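Local coordinates for protein 432aa long hypothetical deoxyribodipyrimidine photolyase (Sulfolobus tokodaii, PDB 2E0I) that probably repairs UV-damaged DNA as a light-driven photolyase, splitting cyclobutane pyrimidine dimers with one bound FAD while a second FAD probably harvests light, at residues M227-Y231 with L244-D248; R247-T251 with D342-N346. All coordinates share one frame; numbering follows the deposited sequence.

Contact 1. Residues M227-Y231 with L244-D248; sequences MREAY and LYWRD. With FAD (flavin-adenine dinucleotide), chain E.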
loop_
_atom_site.group_PDB
_atom_site.type_symbol
_atom_site.label_atom_id
_atom_site.label_comp_id
_atom_site.label_asym_id
_atom_site.label_seq_id
_atom_site.Cartn_x
_atom_site.Cartn_y
_atom_site.Cartn_z
ATOM N N MET A 227 9.779 9.153 -3.067
ATOM C CA MET A 227 9.534 9.512 -1.674
ATOM C C MET A 227 10.195 10.861 -1.400
ATOM O O MET A 227 9.664 11.710 -0.673
ATOM C CB MET A 227 10.165 8.431 -0.797
ATOM C CG MET A 227 9.519 8.225 0.545
ATOM S SD MET A 227 7.814 7.690 0.430
ATOM C CE MET A 227 7.320 8.112 2.116
ATOM N N ARG A 228 11.366 11.033 -2.007
ATOM C CA ARG A 228 12.163 12.240 -1.891
ATOM C C ARG A 228 11.491 13.423 -2.591
ATOM O O ARG A 228 11.570 14.561 -2.118
ATOM C CB ARG A 228 13.548 11.979 -2.479
ATOM C CG ARG A 228 14.382 11.021 -1.637
ATOM C CD ARG A 228 15.684 10.681 -2.324
ATOM N NE ARG A 228 15.446 9.994 -3.590
ATOM C CZ ARG A 228 15.045 8.729 -3.688
ATOM N NH1 ARG A 228 14.842 8.017 -2.585
ATOM N NH2 ARG A 228 14.851 8.176 -4.886
ATOM N N GLU A 229 10.832 13.158 -3.716
ATOM C CA GLU A 229 10.150 14.213 -4.443
ATOM C C GLU A 229 8.937 14.689 -3.651
ATOM O O GLU A 229 8.717 15.886 -3.504
ATOM C CB GLU A 229 9.714 13.723 -5.824
ATOM C CG GLU A 229 10.877 13.469 -6.767
ATOM C CD GLU A 229 10.448 13.154 -8.209
ATOM O OE1 GLU A 229 9.854 12.070 -8.454
ATOM O OE2 GLU A 229 10.717 14.003 -9.097
ATOM N N ALA A 230 8.151 13.748 -3.139
ATOM C CA ALA A 230 6.965 14.094 -2.365
ATOM C C ALA A 230 7.414 14.945 -1.200
ATOM O O ALA A 230 6.783 15.950 -0.857
ATOM C CB ALA A 230 6.289 12.840 -1.842
ATOM N N TYR A 231 8.524 14.528 -0.601
ATOM C CA TYR A 231 9.070 15.220 0.547
ATOM C C TYR A 231 9.452 16.664 0.274
ATOM O O TYR A 231 9.016 17.560 0.972
ATOM C CB TYR A 231 10.288 14.472 1.088
ATOM C CG TYR A 231 10.979 15.219 2.199
ATOM C CD1 TYR A 231 10.482 15.199 3.503
ATOM C CD2 TYR A 231 12.110 15.987 1.935
ATOM C CE1 TYR A 231 11.101 15.927 4.509
ATOM C CE2 TYR A 231 12.731 16.717 2.925
ATOM C CZ TYR A 231 12.229 16.684 4.206
ATOM O OH TYR A 231 12.886 17.403 5.169
ATOM N N LEU A 244 4.368 11.036 6.051
ATOM C CA LEU A 244 5.141 10.402 4.999
ATOM C C LEU A 244 6.129 9.452 5.663
ATOM O O LEU A 244 6.440 8.380 5.141
ATOM C CB LEU A 244 5.900 11.464 4.211
ATOM C CG LEU A 244 6.092 11.227 2.720
ATOM C CD1 LEU A 244 4.748 10.950 2.051
ATOM C CD2 LEU A 244 6.723 12.462 2.119
ATOM N N TYR A 245 6.621 9.855 6.830
ATOM C CA TYR A 245 7.586 9.062 7.582
ATOM C C TYR A 245 6.966 7.788 8.144
ATOM O O TYR A 245 7.685 6.879 8.550
ATOM C CB TYR A 245 8.210 9.910 8.703
ATOM C CG TYR A 245 9.451 10.677 8.273
ATOM C CD1 TYR A 245 10.661 10.017 8.073
ATOM C CD2 TYR A 245 9.406 12.058 8.035
ATOM C CE1 TYR A 245 11.798 10.701 7.645
ATOM C CE2 TYR A 245 10.538 12.763 7.604
ATOM C CZ TYR A 245 11.737 12.074 7.406
ATOM O OH TYR A 245 12.872 12.734 6.943
ATOM N N TRP A 246 5.639 7.705 8.166
ATOM C CA TRP A 246 5.001 6.493 8.669
ATOM C C TRP A 246 5.202 5.330 7.712
ATOM O O TRP A 246 5.092 4.168 8.101
ATOM C CB TRP A 246 3.512 6.697 8.905
ATOM C CG TRP A 246 3.198 7.178 10.287
ATOM C CD1 TRP A 246 2.963 8.459 10.672
ATOM C CD2 TRP A 246 3.084 6.378 11.467
ATOM N NE1 TRP A 246 2.703 8.509 12.019
ATOM C CE2 TRP A 246 2.770 7.242 12.530
ATOM C CE3 TRP A 246 3.215 5.012 11.727
ATOM C CZ2 TRP A 246 2.583 6.788 13.836
ATOM C CZ3 TRP A 246 3.028 4.561 13.028
ATOM C CH2 TRP A 246 2.715 5.447 14.064
ATOM N N ARG A 247 5.488 5.648 6.457
ATOM C CA ARG A 247 5.746 4.631 5.460
ATOM C C ARG A 247 7.070 3.959 5.763
ATOM O O ARG A 247 7.185 2.734 5.726
ATOM C CB ARG A 247 5.849 5.252 4.087
ATOM C CG ARG A 247 4.572 5.763 3.556
ATOM C CD ARG A 247 4.570 5.546 2.075
ATOM N NE ARG A 247 3.206 5.297 1.673
ATOM C CZ ARG A 247 2.759 4.254 0.985
ATOM N NH1 ARG A 247 3.531 3.264 0.548
ATOM N NH2 ARG A 247 1.477 4.211 0.758
ATOM N N ASP A 248 8.085 4.776 6.031
ATOM C CA ASP A 248 9.412 4.262 6.343
ATOM C C ASP A 248 9.347 3.433 7.615
ATOM O O ASP A 248 9.914 2.333 7.679
ATOM C CB ASP A 248 10.398 5.411 6.548
ATOM C CG ASP A 248 10.991 5.925 5.250
ATOM O OD1 ASP A 248 10.223 6.271 4.318
ATOM O OD2 ASP A 248 12.238 5.996 5.169
HETATM P PA FAD E . -3.477 11.231 3.084
HETATM O O1A FAD E . -3.775 12.241 2.043
HETATM O O2A FAD E . -3.613 11.445 4.540
HETATM O O5B FAD E . -1.877 11.374 2.965
HETATM C C5B FAD E . -1.009 11.050 4.054
HETATM C C4B FAD E . 0.198 10.262 3.541
HETATM O O4B FAD E . 1.086 9.905 4.614
HETATM C C3B FAD E . -0.277 8.956 2.901
HETATM O O3B FAD E . -0.398 9.156 1.490
HETATM C C2B FAD E . 0.931 8.059 3.162
HETATM O O2B FAD E . 1.995 8.411 2.276
HETATM C C1B FAD E . 1.274 8.479 4.591
HETATM N N9A FAD E . 0.371 7.851 5.585
HETATM C C8A FAD E . -0.717 8.389 6.133
HETATM N N7A FAD E . -1.212 7.560 7.050
HETATM C C5A FAD E . -0.435 6.482 7.087
HETATM C C6A FAD E . -0.434 5.298 7.817
HETATM N N6A FAD E . -1.357 5.068 8.745
HETATM N N1A FAD E . 0.521 4.387 7.580
HETATM C C2A FAD E . 1.462 4.590 6.673
HETATM N N3A FAD E . 1.495 5.705 5.965
HETATM C C4A FAD E . 0.571 6.661 6.146
HETATM N N1 FAD E . -1.380 2.713 3.147
HETATM C C2 FAD E . -0.813 2.144 1.999
HETATM O O2 FAD E . -0.174 2.835 1.208
HETATM N N3 FAD E . -1.019 0.788 1.717
HETATM C C4 FAD E . -1.800 0.014 2.584
HETATM O O4 FAD E . -1.933 -1.189 2.367
HETATM C C4X FAD E . -2.374 0.588 3.713
HETATM N N5 FAD E . -3.222 -0.178 4.520
HETATM C C5X FAD E . -3.792 0.379 5.673
HETATM C C6 FAD E . -4.618 -0.408 6.469
HETATM C C7 FAD E . -5.162 0.122 7.634
HETATM C C7M FAD E . -6.043 -0.775 8.507
HETATM C C8 FAD E . -4.884 1.439 7.996
HETATM C C8M FAD E . -5.445 2.040 9.287
HETATM C C9 FAD E . -4.057 2.218 7.192
HETATM C C9A FAD E . -3.498 1.695 6.028
HETATM N N10 FAD E . -2.644 2.465 5.217
HETATM C C10 FAD E . -2.166 1.935 4.007
HETATM C "C1'" FAD E . -2.278 3.849 5.615
HETATM C "C2'" FAD E . -3.161 4.998 5.122
HETATM O "O2'" FAD E . -4.530 4.759 5.459
HETATM C "C3'" FAD E . -3.024 5.241 3.617
HETATM O "O3'" FAD E . -1.644 5.428 3.293
HETATM C "C4'" FAD E . -3.796 6.488 3.182
HETATM O "O4'" FAD E . -5.177 6.362 3.536
HETATM C "C5'" FAD E . -3.680 6.707 1.672
HETATM O "O5'" FAD E . -4.484 7.814 1.247
HETATM P P FAD E . -3.862 9.288 1.067
HETATM O O1P FAD E . -2.637 9.169 0.244
HETATM O O2P FAD E . -4.951 10.163 0.579
HETATM O O3P FAD E . -3.445 9.702 2.569
HETATM O O HOH W 1 12.959 15.282 7.791
#

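Contact 2. Residues R247-T251 with D342-N346; sequences RDFFT and DPAIN. With FAD (flavin-adenine dinucleotide), chain E.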
loop_
_atom_site.group_PDB
_atom_site.type_symbol
_atom_site.label_atom_id
_atom_site.label_comp_id
_atom_site.label_asym_id
_atom_site.label_seq_id
_atom_site.Cartn_x
_atom_site.Cartn_y
_atom_site.Cartn_z
ATOM N N ARG A 247 5.488 5.648 6.457
ATOM C CA ARG A 247 5.746 4.631 5.460
ATOM C C ARG A 247 7.070 3.959 5.763
ATOM O O ARG A 247 7.185 2.734 5.726
ATOM C CB ARG A 247 5.849 5.252 4.087
ATOM C CG ARG A 247 4.572 5.763 3.556
ATOM C CD ARG A 247 4.570 5.546 2.075
ATOM N NE ARG A 247 3.206 5.297 1.673
ATOM C CZ ARG A 247 2.759 4.254 0.985
ATOM N NH1 ARG A 247 3.531 3.264 0.548
ATOM N NH2 ARG A 247 1.477 4.211 0.758
ATOM N N ASP A 248 8.085 4.776 6.031
ATOM C CA ASP A 248 9.412 4.262 6.343
ATOM C C ASP A 248 9.347 3.433 7.615
ATOM O O ASP A 248 9.914 2.333 7.679
ATOM C CB ASP A 248 10.398 5.411 6.548
ATOM C CG ASP A 248 10.991 5.925 5.250
ATOM O OD1 ASP A 248 10.223 6.271 4.318
ATOM O OD2 ASP A 248 12.238 5.996 5.169
ATOM N N PHE A 249 8.651 3.957 8.622
ATOM C CA PHE A 249 8.549 3.261 9.887
ATOM C C PHE A 249 8.007 1.846 9.770
ATOM O O PHE A 249 8.626 0.893 10.249
ATOM C CB PHE A 249 7.675 4.028 10.863
ATOM C CG PHE A 249 7.612 3.394 12.215
ATOM C CD1 PHE A 249 8.726 3.400 13.051
ATOM C CD2 PHE A 249 6.467 2.725 12.630
ATOM C CE1 PHE A 249 8.704 2.745 14.277
ATOM C CE2 PHE A 249 6.433 2.062 13.859
ATOM C CZ PHE A 249 7.552 2.070 14.682
ATOM N N PHE A 250 6.846 1.697 9.149
ATOM C CA PHE A 250 6.269 0.373 9.018
ATOM C C PHE A 250 7.080 -0.554 8.123
ATOM O O PHE A 250 7.178 -1.749 8.395
ATOM C CB PHE A 250 4.833 0.464 8.529
ATOM C CG PHE A 250 3.852 0.860 9.603
ATOM C CD1 PHE A 250 3.831 0.197 10.825
ATOM C CD2 PHE A 250 2.928 1.876 9.381
ATOM C CE1 PHE A 250 2.911 0.540 11.810
ATOM C CE2 PHE A 250 1.998 2.224 10.367
ATOM C CZ PHE A 250 1.993 1.554 11.584
ATOM N N THR A 251 7.671 -0.011 7.069
ATOM C CA THR A 251 8.494 -0.801 6.158
ATOM C C THR A 251 9.690 -1.374 6.916
ATOM O O THR A 251 9.947 -2.581 6.862
ATOM C CB THR A 251 9.018 0.071 4.992
ATOM O OG1 THR A 251 7.916 0.464 4.171
ATOM C CG2 THR A 251 10.055 -0.677 4.163
ATOM N N ASP A 342 0.307 -2.243 0.269
ATOM C CA ASP A 342 1.715 -2.343 0.615
ATOM C C ASP A 342 1.807 -3.362 1.757
ATOM O O ASP A 342 1.367 -3.088 2.877
ATOM C CB ASP A 342 2.248 -0.992 1.073
ATOM C CG ASP A 342 3.758 -0.983 1.205
ATOM O OD1 ASP A 342 4.301 -1.772 2.027
ATOM O OD2 ASP A 342 4.395 -0.183 0.473
ATOM N N PRO A 343 2.387 -4.549 1.489
ATOM C CA PRO A 343 2.507 -5.589 2.515
ATOM C C PRO A 343 2.877 -5.102 3.911
ATOM O O PRO A 343 2.145 -5.358 4.865
ATOM C CB PRO A 343 3.551 -6.532 1.924
ATOM C CG PRO A 343 3.309 -6.414 0.454
ATOM C CD PRO A 343 3.127 -4.931 0.270
ATOM N N ALA A 344 3.996 -4.390 4.027
ATOM C CA ALA A 344 4.454 -3.904 5.337
ATOM C C ALA A 344 3.588 -2.808 5.934
ATOM O O ALA A 344 3.281 -2.819 7.124
ATOM C CB ALA A 344 5.890 -3.417 5.244
ATOM N N ILE A 345 3.201 -1.848 5.107
ATOM C CA ILE A 345 2.375 -0.764 5.595
ATOM C C ILE A 345 0.991 -1.284 5.983
ATOM O O ILE A 345 0.455 -0.900 7.020
ATOM C CB ILE A 345 2.291 0.366 4.537
ATOM C CG1 ILE A 345 3.711 0.897 4.270
ATOM C CG2 ILE A 345 1.373 1.481 5.016
ATOM C CD1 ILE A 345 3.801 2.013 3.264
ATOM N N ASN A 346 0.423 -2.176 5.178
ATOM C CA ASN A 346 -0.888 -2.729 5.499
ATOM C C ASN A 346 -0.788 -3.552 6.789
ATOM O O ASN A 346 -1.610 -3.402 7.701
ATOM C CB ASN A 346 -1.404 -3.607 4.353
ATOM C CG ASN A 346 -2.831 -4.103 4.590
ATOM O OD1 ASN A 346 -3.731 -3.323 4.893
ATOM N ND2 ASN A 346 -3.038 -5.405 4.444
HETATM P PA FAD E . -3.477 11.231 3.084
HETATM O O1A FAD E . -3.775 12.241 2.043
HETATM O O2A FAD E . -3.613 11.445 4.540
HETATM O O5B FAD E . -1.877 11.374 2.965
HETATM C C5B FAD E . -1.009 11.050 4.054
HETATM C C4B FAD E . 0.198 10.262 3.541
HETATM O O4B FAD E . 1.086 9.905 4.614
HETATM C C3B FAD E . -0.277 8.956 2.901
HETATM O O3B FAD E . -0.398 9.156 1.490
HETATM C C2B FAD E . 0.931 8.059 3.162
HETATM O O2B FAD E . 1.995 8.411 2.276
HETATM C C1B FAD E . 1.274 8.479 4.591
HETATM N N9A FAD E . 0.371 7.851 5.585
HETATM C C8A FAD E . -0.717 8.389 6.133
HETATM N N7A FAD E . -1.212 7.560 7.050
HETATM C C5A FAD E . -0.435 6.482 7.087
HETATM C C6A FAD E . -0.434 5.298 7.817
HETATM N N6A FAD E . -1.357 5.068 8.745
HETATM N N1A FAD E . 0.521 4.387 7.580
HETATM C C2A FAD E . 1.462 4.590 6.673
HETATM N N3A FAD E . 1.495 5.705 5.965
HETATM C C4A FAD E . 0.571 6.661 6.146
HETATM N N1 FAD E . -1.380 2.713 3.147
HETATM C C2 FAD E . -0.813 2.144 1.999
HETATM O O2 FAD E . -0.174 2.835 1.208
HETATM N N3 FAD E . -1.019 0.788 1.717
HETATM C C4 FAD E . -1.800 0.014 2.584
HETATM O O4 FAD E . -1.933 -1.189 2.367
HETATM C C4X FAD E . -2.374 0.588 3.713
HETATM N N5 FAD E . -3.222 -0.178 4.520
HETATM C C5X FAD E . -3.792 0.379 5.673
HETATM C C6 FAD E . -4.618 -0.408 6.469
HETATM C C7 FAD E . -5.162 0.122 7.634
HETATM C C7M FAD E . -6.043 -0.775 8.507
HETATM C C8 FAD E . -4.884 1.439 7.996
HETATM C C8M FAD E . -5.445 2.040 9.287
HETATM C C9 FAD E . -4.057 2.218 7.192
HETATM C C9A FAD E . -3.498 1.695 6.028
HETATM N N10 FAD E . -2.644 2.465 5.217
HETATM C C10 FAD E . -2.166 1.935 4.007
HETATM C "C1'" FAD E . -2.278 3.849 5.615
HETATM C "C2'" FAD E . -3.161 4.998 5.122
HETATM O "O2'" FAD E . -4.530 4.759 5.459
HETATM C "C3'" FAD E . -3.024 5.241 3.617
HETATM O "O3'" FAD E . -1.644 5.428 3.293
HETATM C "C4'" FAD E . -3.796 6.488 3.182
HETATM O "O4'" FAD E . -5.177 6.362 3.536
HETATM C "C5'" FAD E . -3.680 6.707 1.672
HETATM O "O5'" FAD E . -4.484 7.814 1.247
HETATM P P FAD E . -3.862 9.288 1.067
HETATM O O1P FAD E . -2.637 9.169 0.244
HETATM O O2P FAD E . -4.951 10.163 0.579
HETATM O O3P FAD E . -3.445 9.702 2.569
#

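Contact 1. Residues M227-Y231 with L244-D248
Met227 and Leu244 reach toward each other, tip to tip, and carry most of the apolar contact. CE of Met227 lies 3.4 Å from CG of Leu244. The methionine gets there with CG anti to its backbone N (chi1 -152°) and a bend at chi2, which turns the thioether toward the facing helix. The same methyl also rests against the aliphatic part of Arg247, 3.8 Å from its CD. Leu244 spreads its two methyls. CD2 packs on helix 227-233, 4.0 Å from the CB methyl of Ala230 and close to the backbone N and CA of Tyr231. CD1 turns to the FAD ribose and Met227 CE.

No direct hydrogen bond joins the two segments. The polar link is a water between two phenols. It lies 2.7 Å from OH of Tyr245 and makes a weaker, longer bond to OH of Tyr231. The phenol ends come near each other, with CE1 of Tyr231 4.4 Å from OH of Tyr245; neither ring stacks on the other.

Segment 244-248 also lines the pocket of one FAD. CB of Trp246 packs on the adenine, 3.7 Å from C2A. Arg247 is bent at chi2 and chi3, and its NE gives a weak hydrogen bond to the ribose hydroxyl O2B of FAD (3.4 Å).

The two helical segments run nearly antiparallel, at 158°. Helix 227-233 and helix 238-256 follow one another in the chain, so the contact closes a local helical hairpin. Leu220 of helix 217-221 touches both Ala230 and Leu244. Helix 140-147 packs on Tyr245. The carboxylate of Asp248 is tied by OD2 to the backbone N of Leu129 and Thr130, joining helix 238-256 to that loop.

Contact 2. Residues R247-T251 with D342-N346
The carbonyl oxygen of Arg247 is gripped twice by Thr251. OG1 of Thr251 bonds to Arg247 O at 2.8 Å. The backbone N of Thr251 reaches it from the opposite face of the carbonyl plane. The threonine hydroxyl is thus turned back onto its own helix, while its CA packs on CB of Ala344 at 3.8 Å.

Across the contact, the Arg247 guanidinium forms a long salt bridge with Asp342, NH1 to OD2 at 3.6 Å. The two planes are 74° apart, so this is not a flat, two-pronged pairing. CD1 of Ile345 lies over one guanidinium face, offset toward the rim. The isoleucine is extended (chi2 -180°), which carries this methyl to that face of the arginine.

Asp342 is also the N-cap of helix 343-353. Its OD1 accepts from the N of Ile345 at 3.3 Å, approached from above the carboxylate plane. One carboxylate therefore starts a helix and pairs with the arginine of another. This junction lies in the helical FAD-binding domain of the photolyase fold, where the cofactor folds back so that adenine comes close to flavin.

CG2 of Ile345 touches both rings, near C2A of the adenine and N1 of the flavin. Phe250 presents CE2 at 3.8 Å from N1A of FAD, with N1A near the plane of its ring. The N of Asp342 donates to flavin O4 at 3.2 Å. OD1 of Asn346 lies 3.2 Å from flavin N5, and its ND2 is bonded to the backbone O of Glu331.

How the contacts relate
Contacts 1 and 2 are both buried, and both use helix 238-256. Both include Arg247 and Asp248, but only Arg247 touches the partner segment in both. Their centres are 11 Å apart, and contact 2 lies nearer the middle of the chain. Contact 1 joins helices that are neighbours in sequence. Contact 2 brings in helix 343-353 from about ninety residues further on. Contact 1 is mainly apolar, with a water at its polar end. Contact 2 adds a salt bridge and a capped helix start. Both border the same FAD. Arg247 and its ribose bond belong to both; contact 1 adds Trp246 and Leu244 at the adenosine, and contact 2 adds groups that reach the flavin.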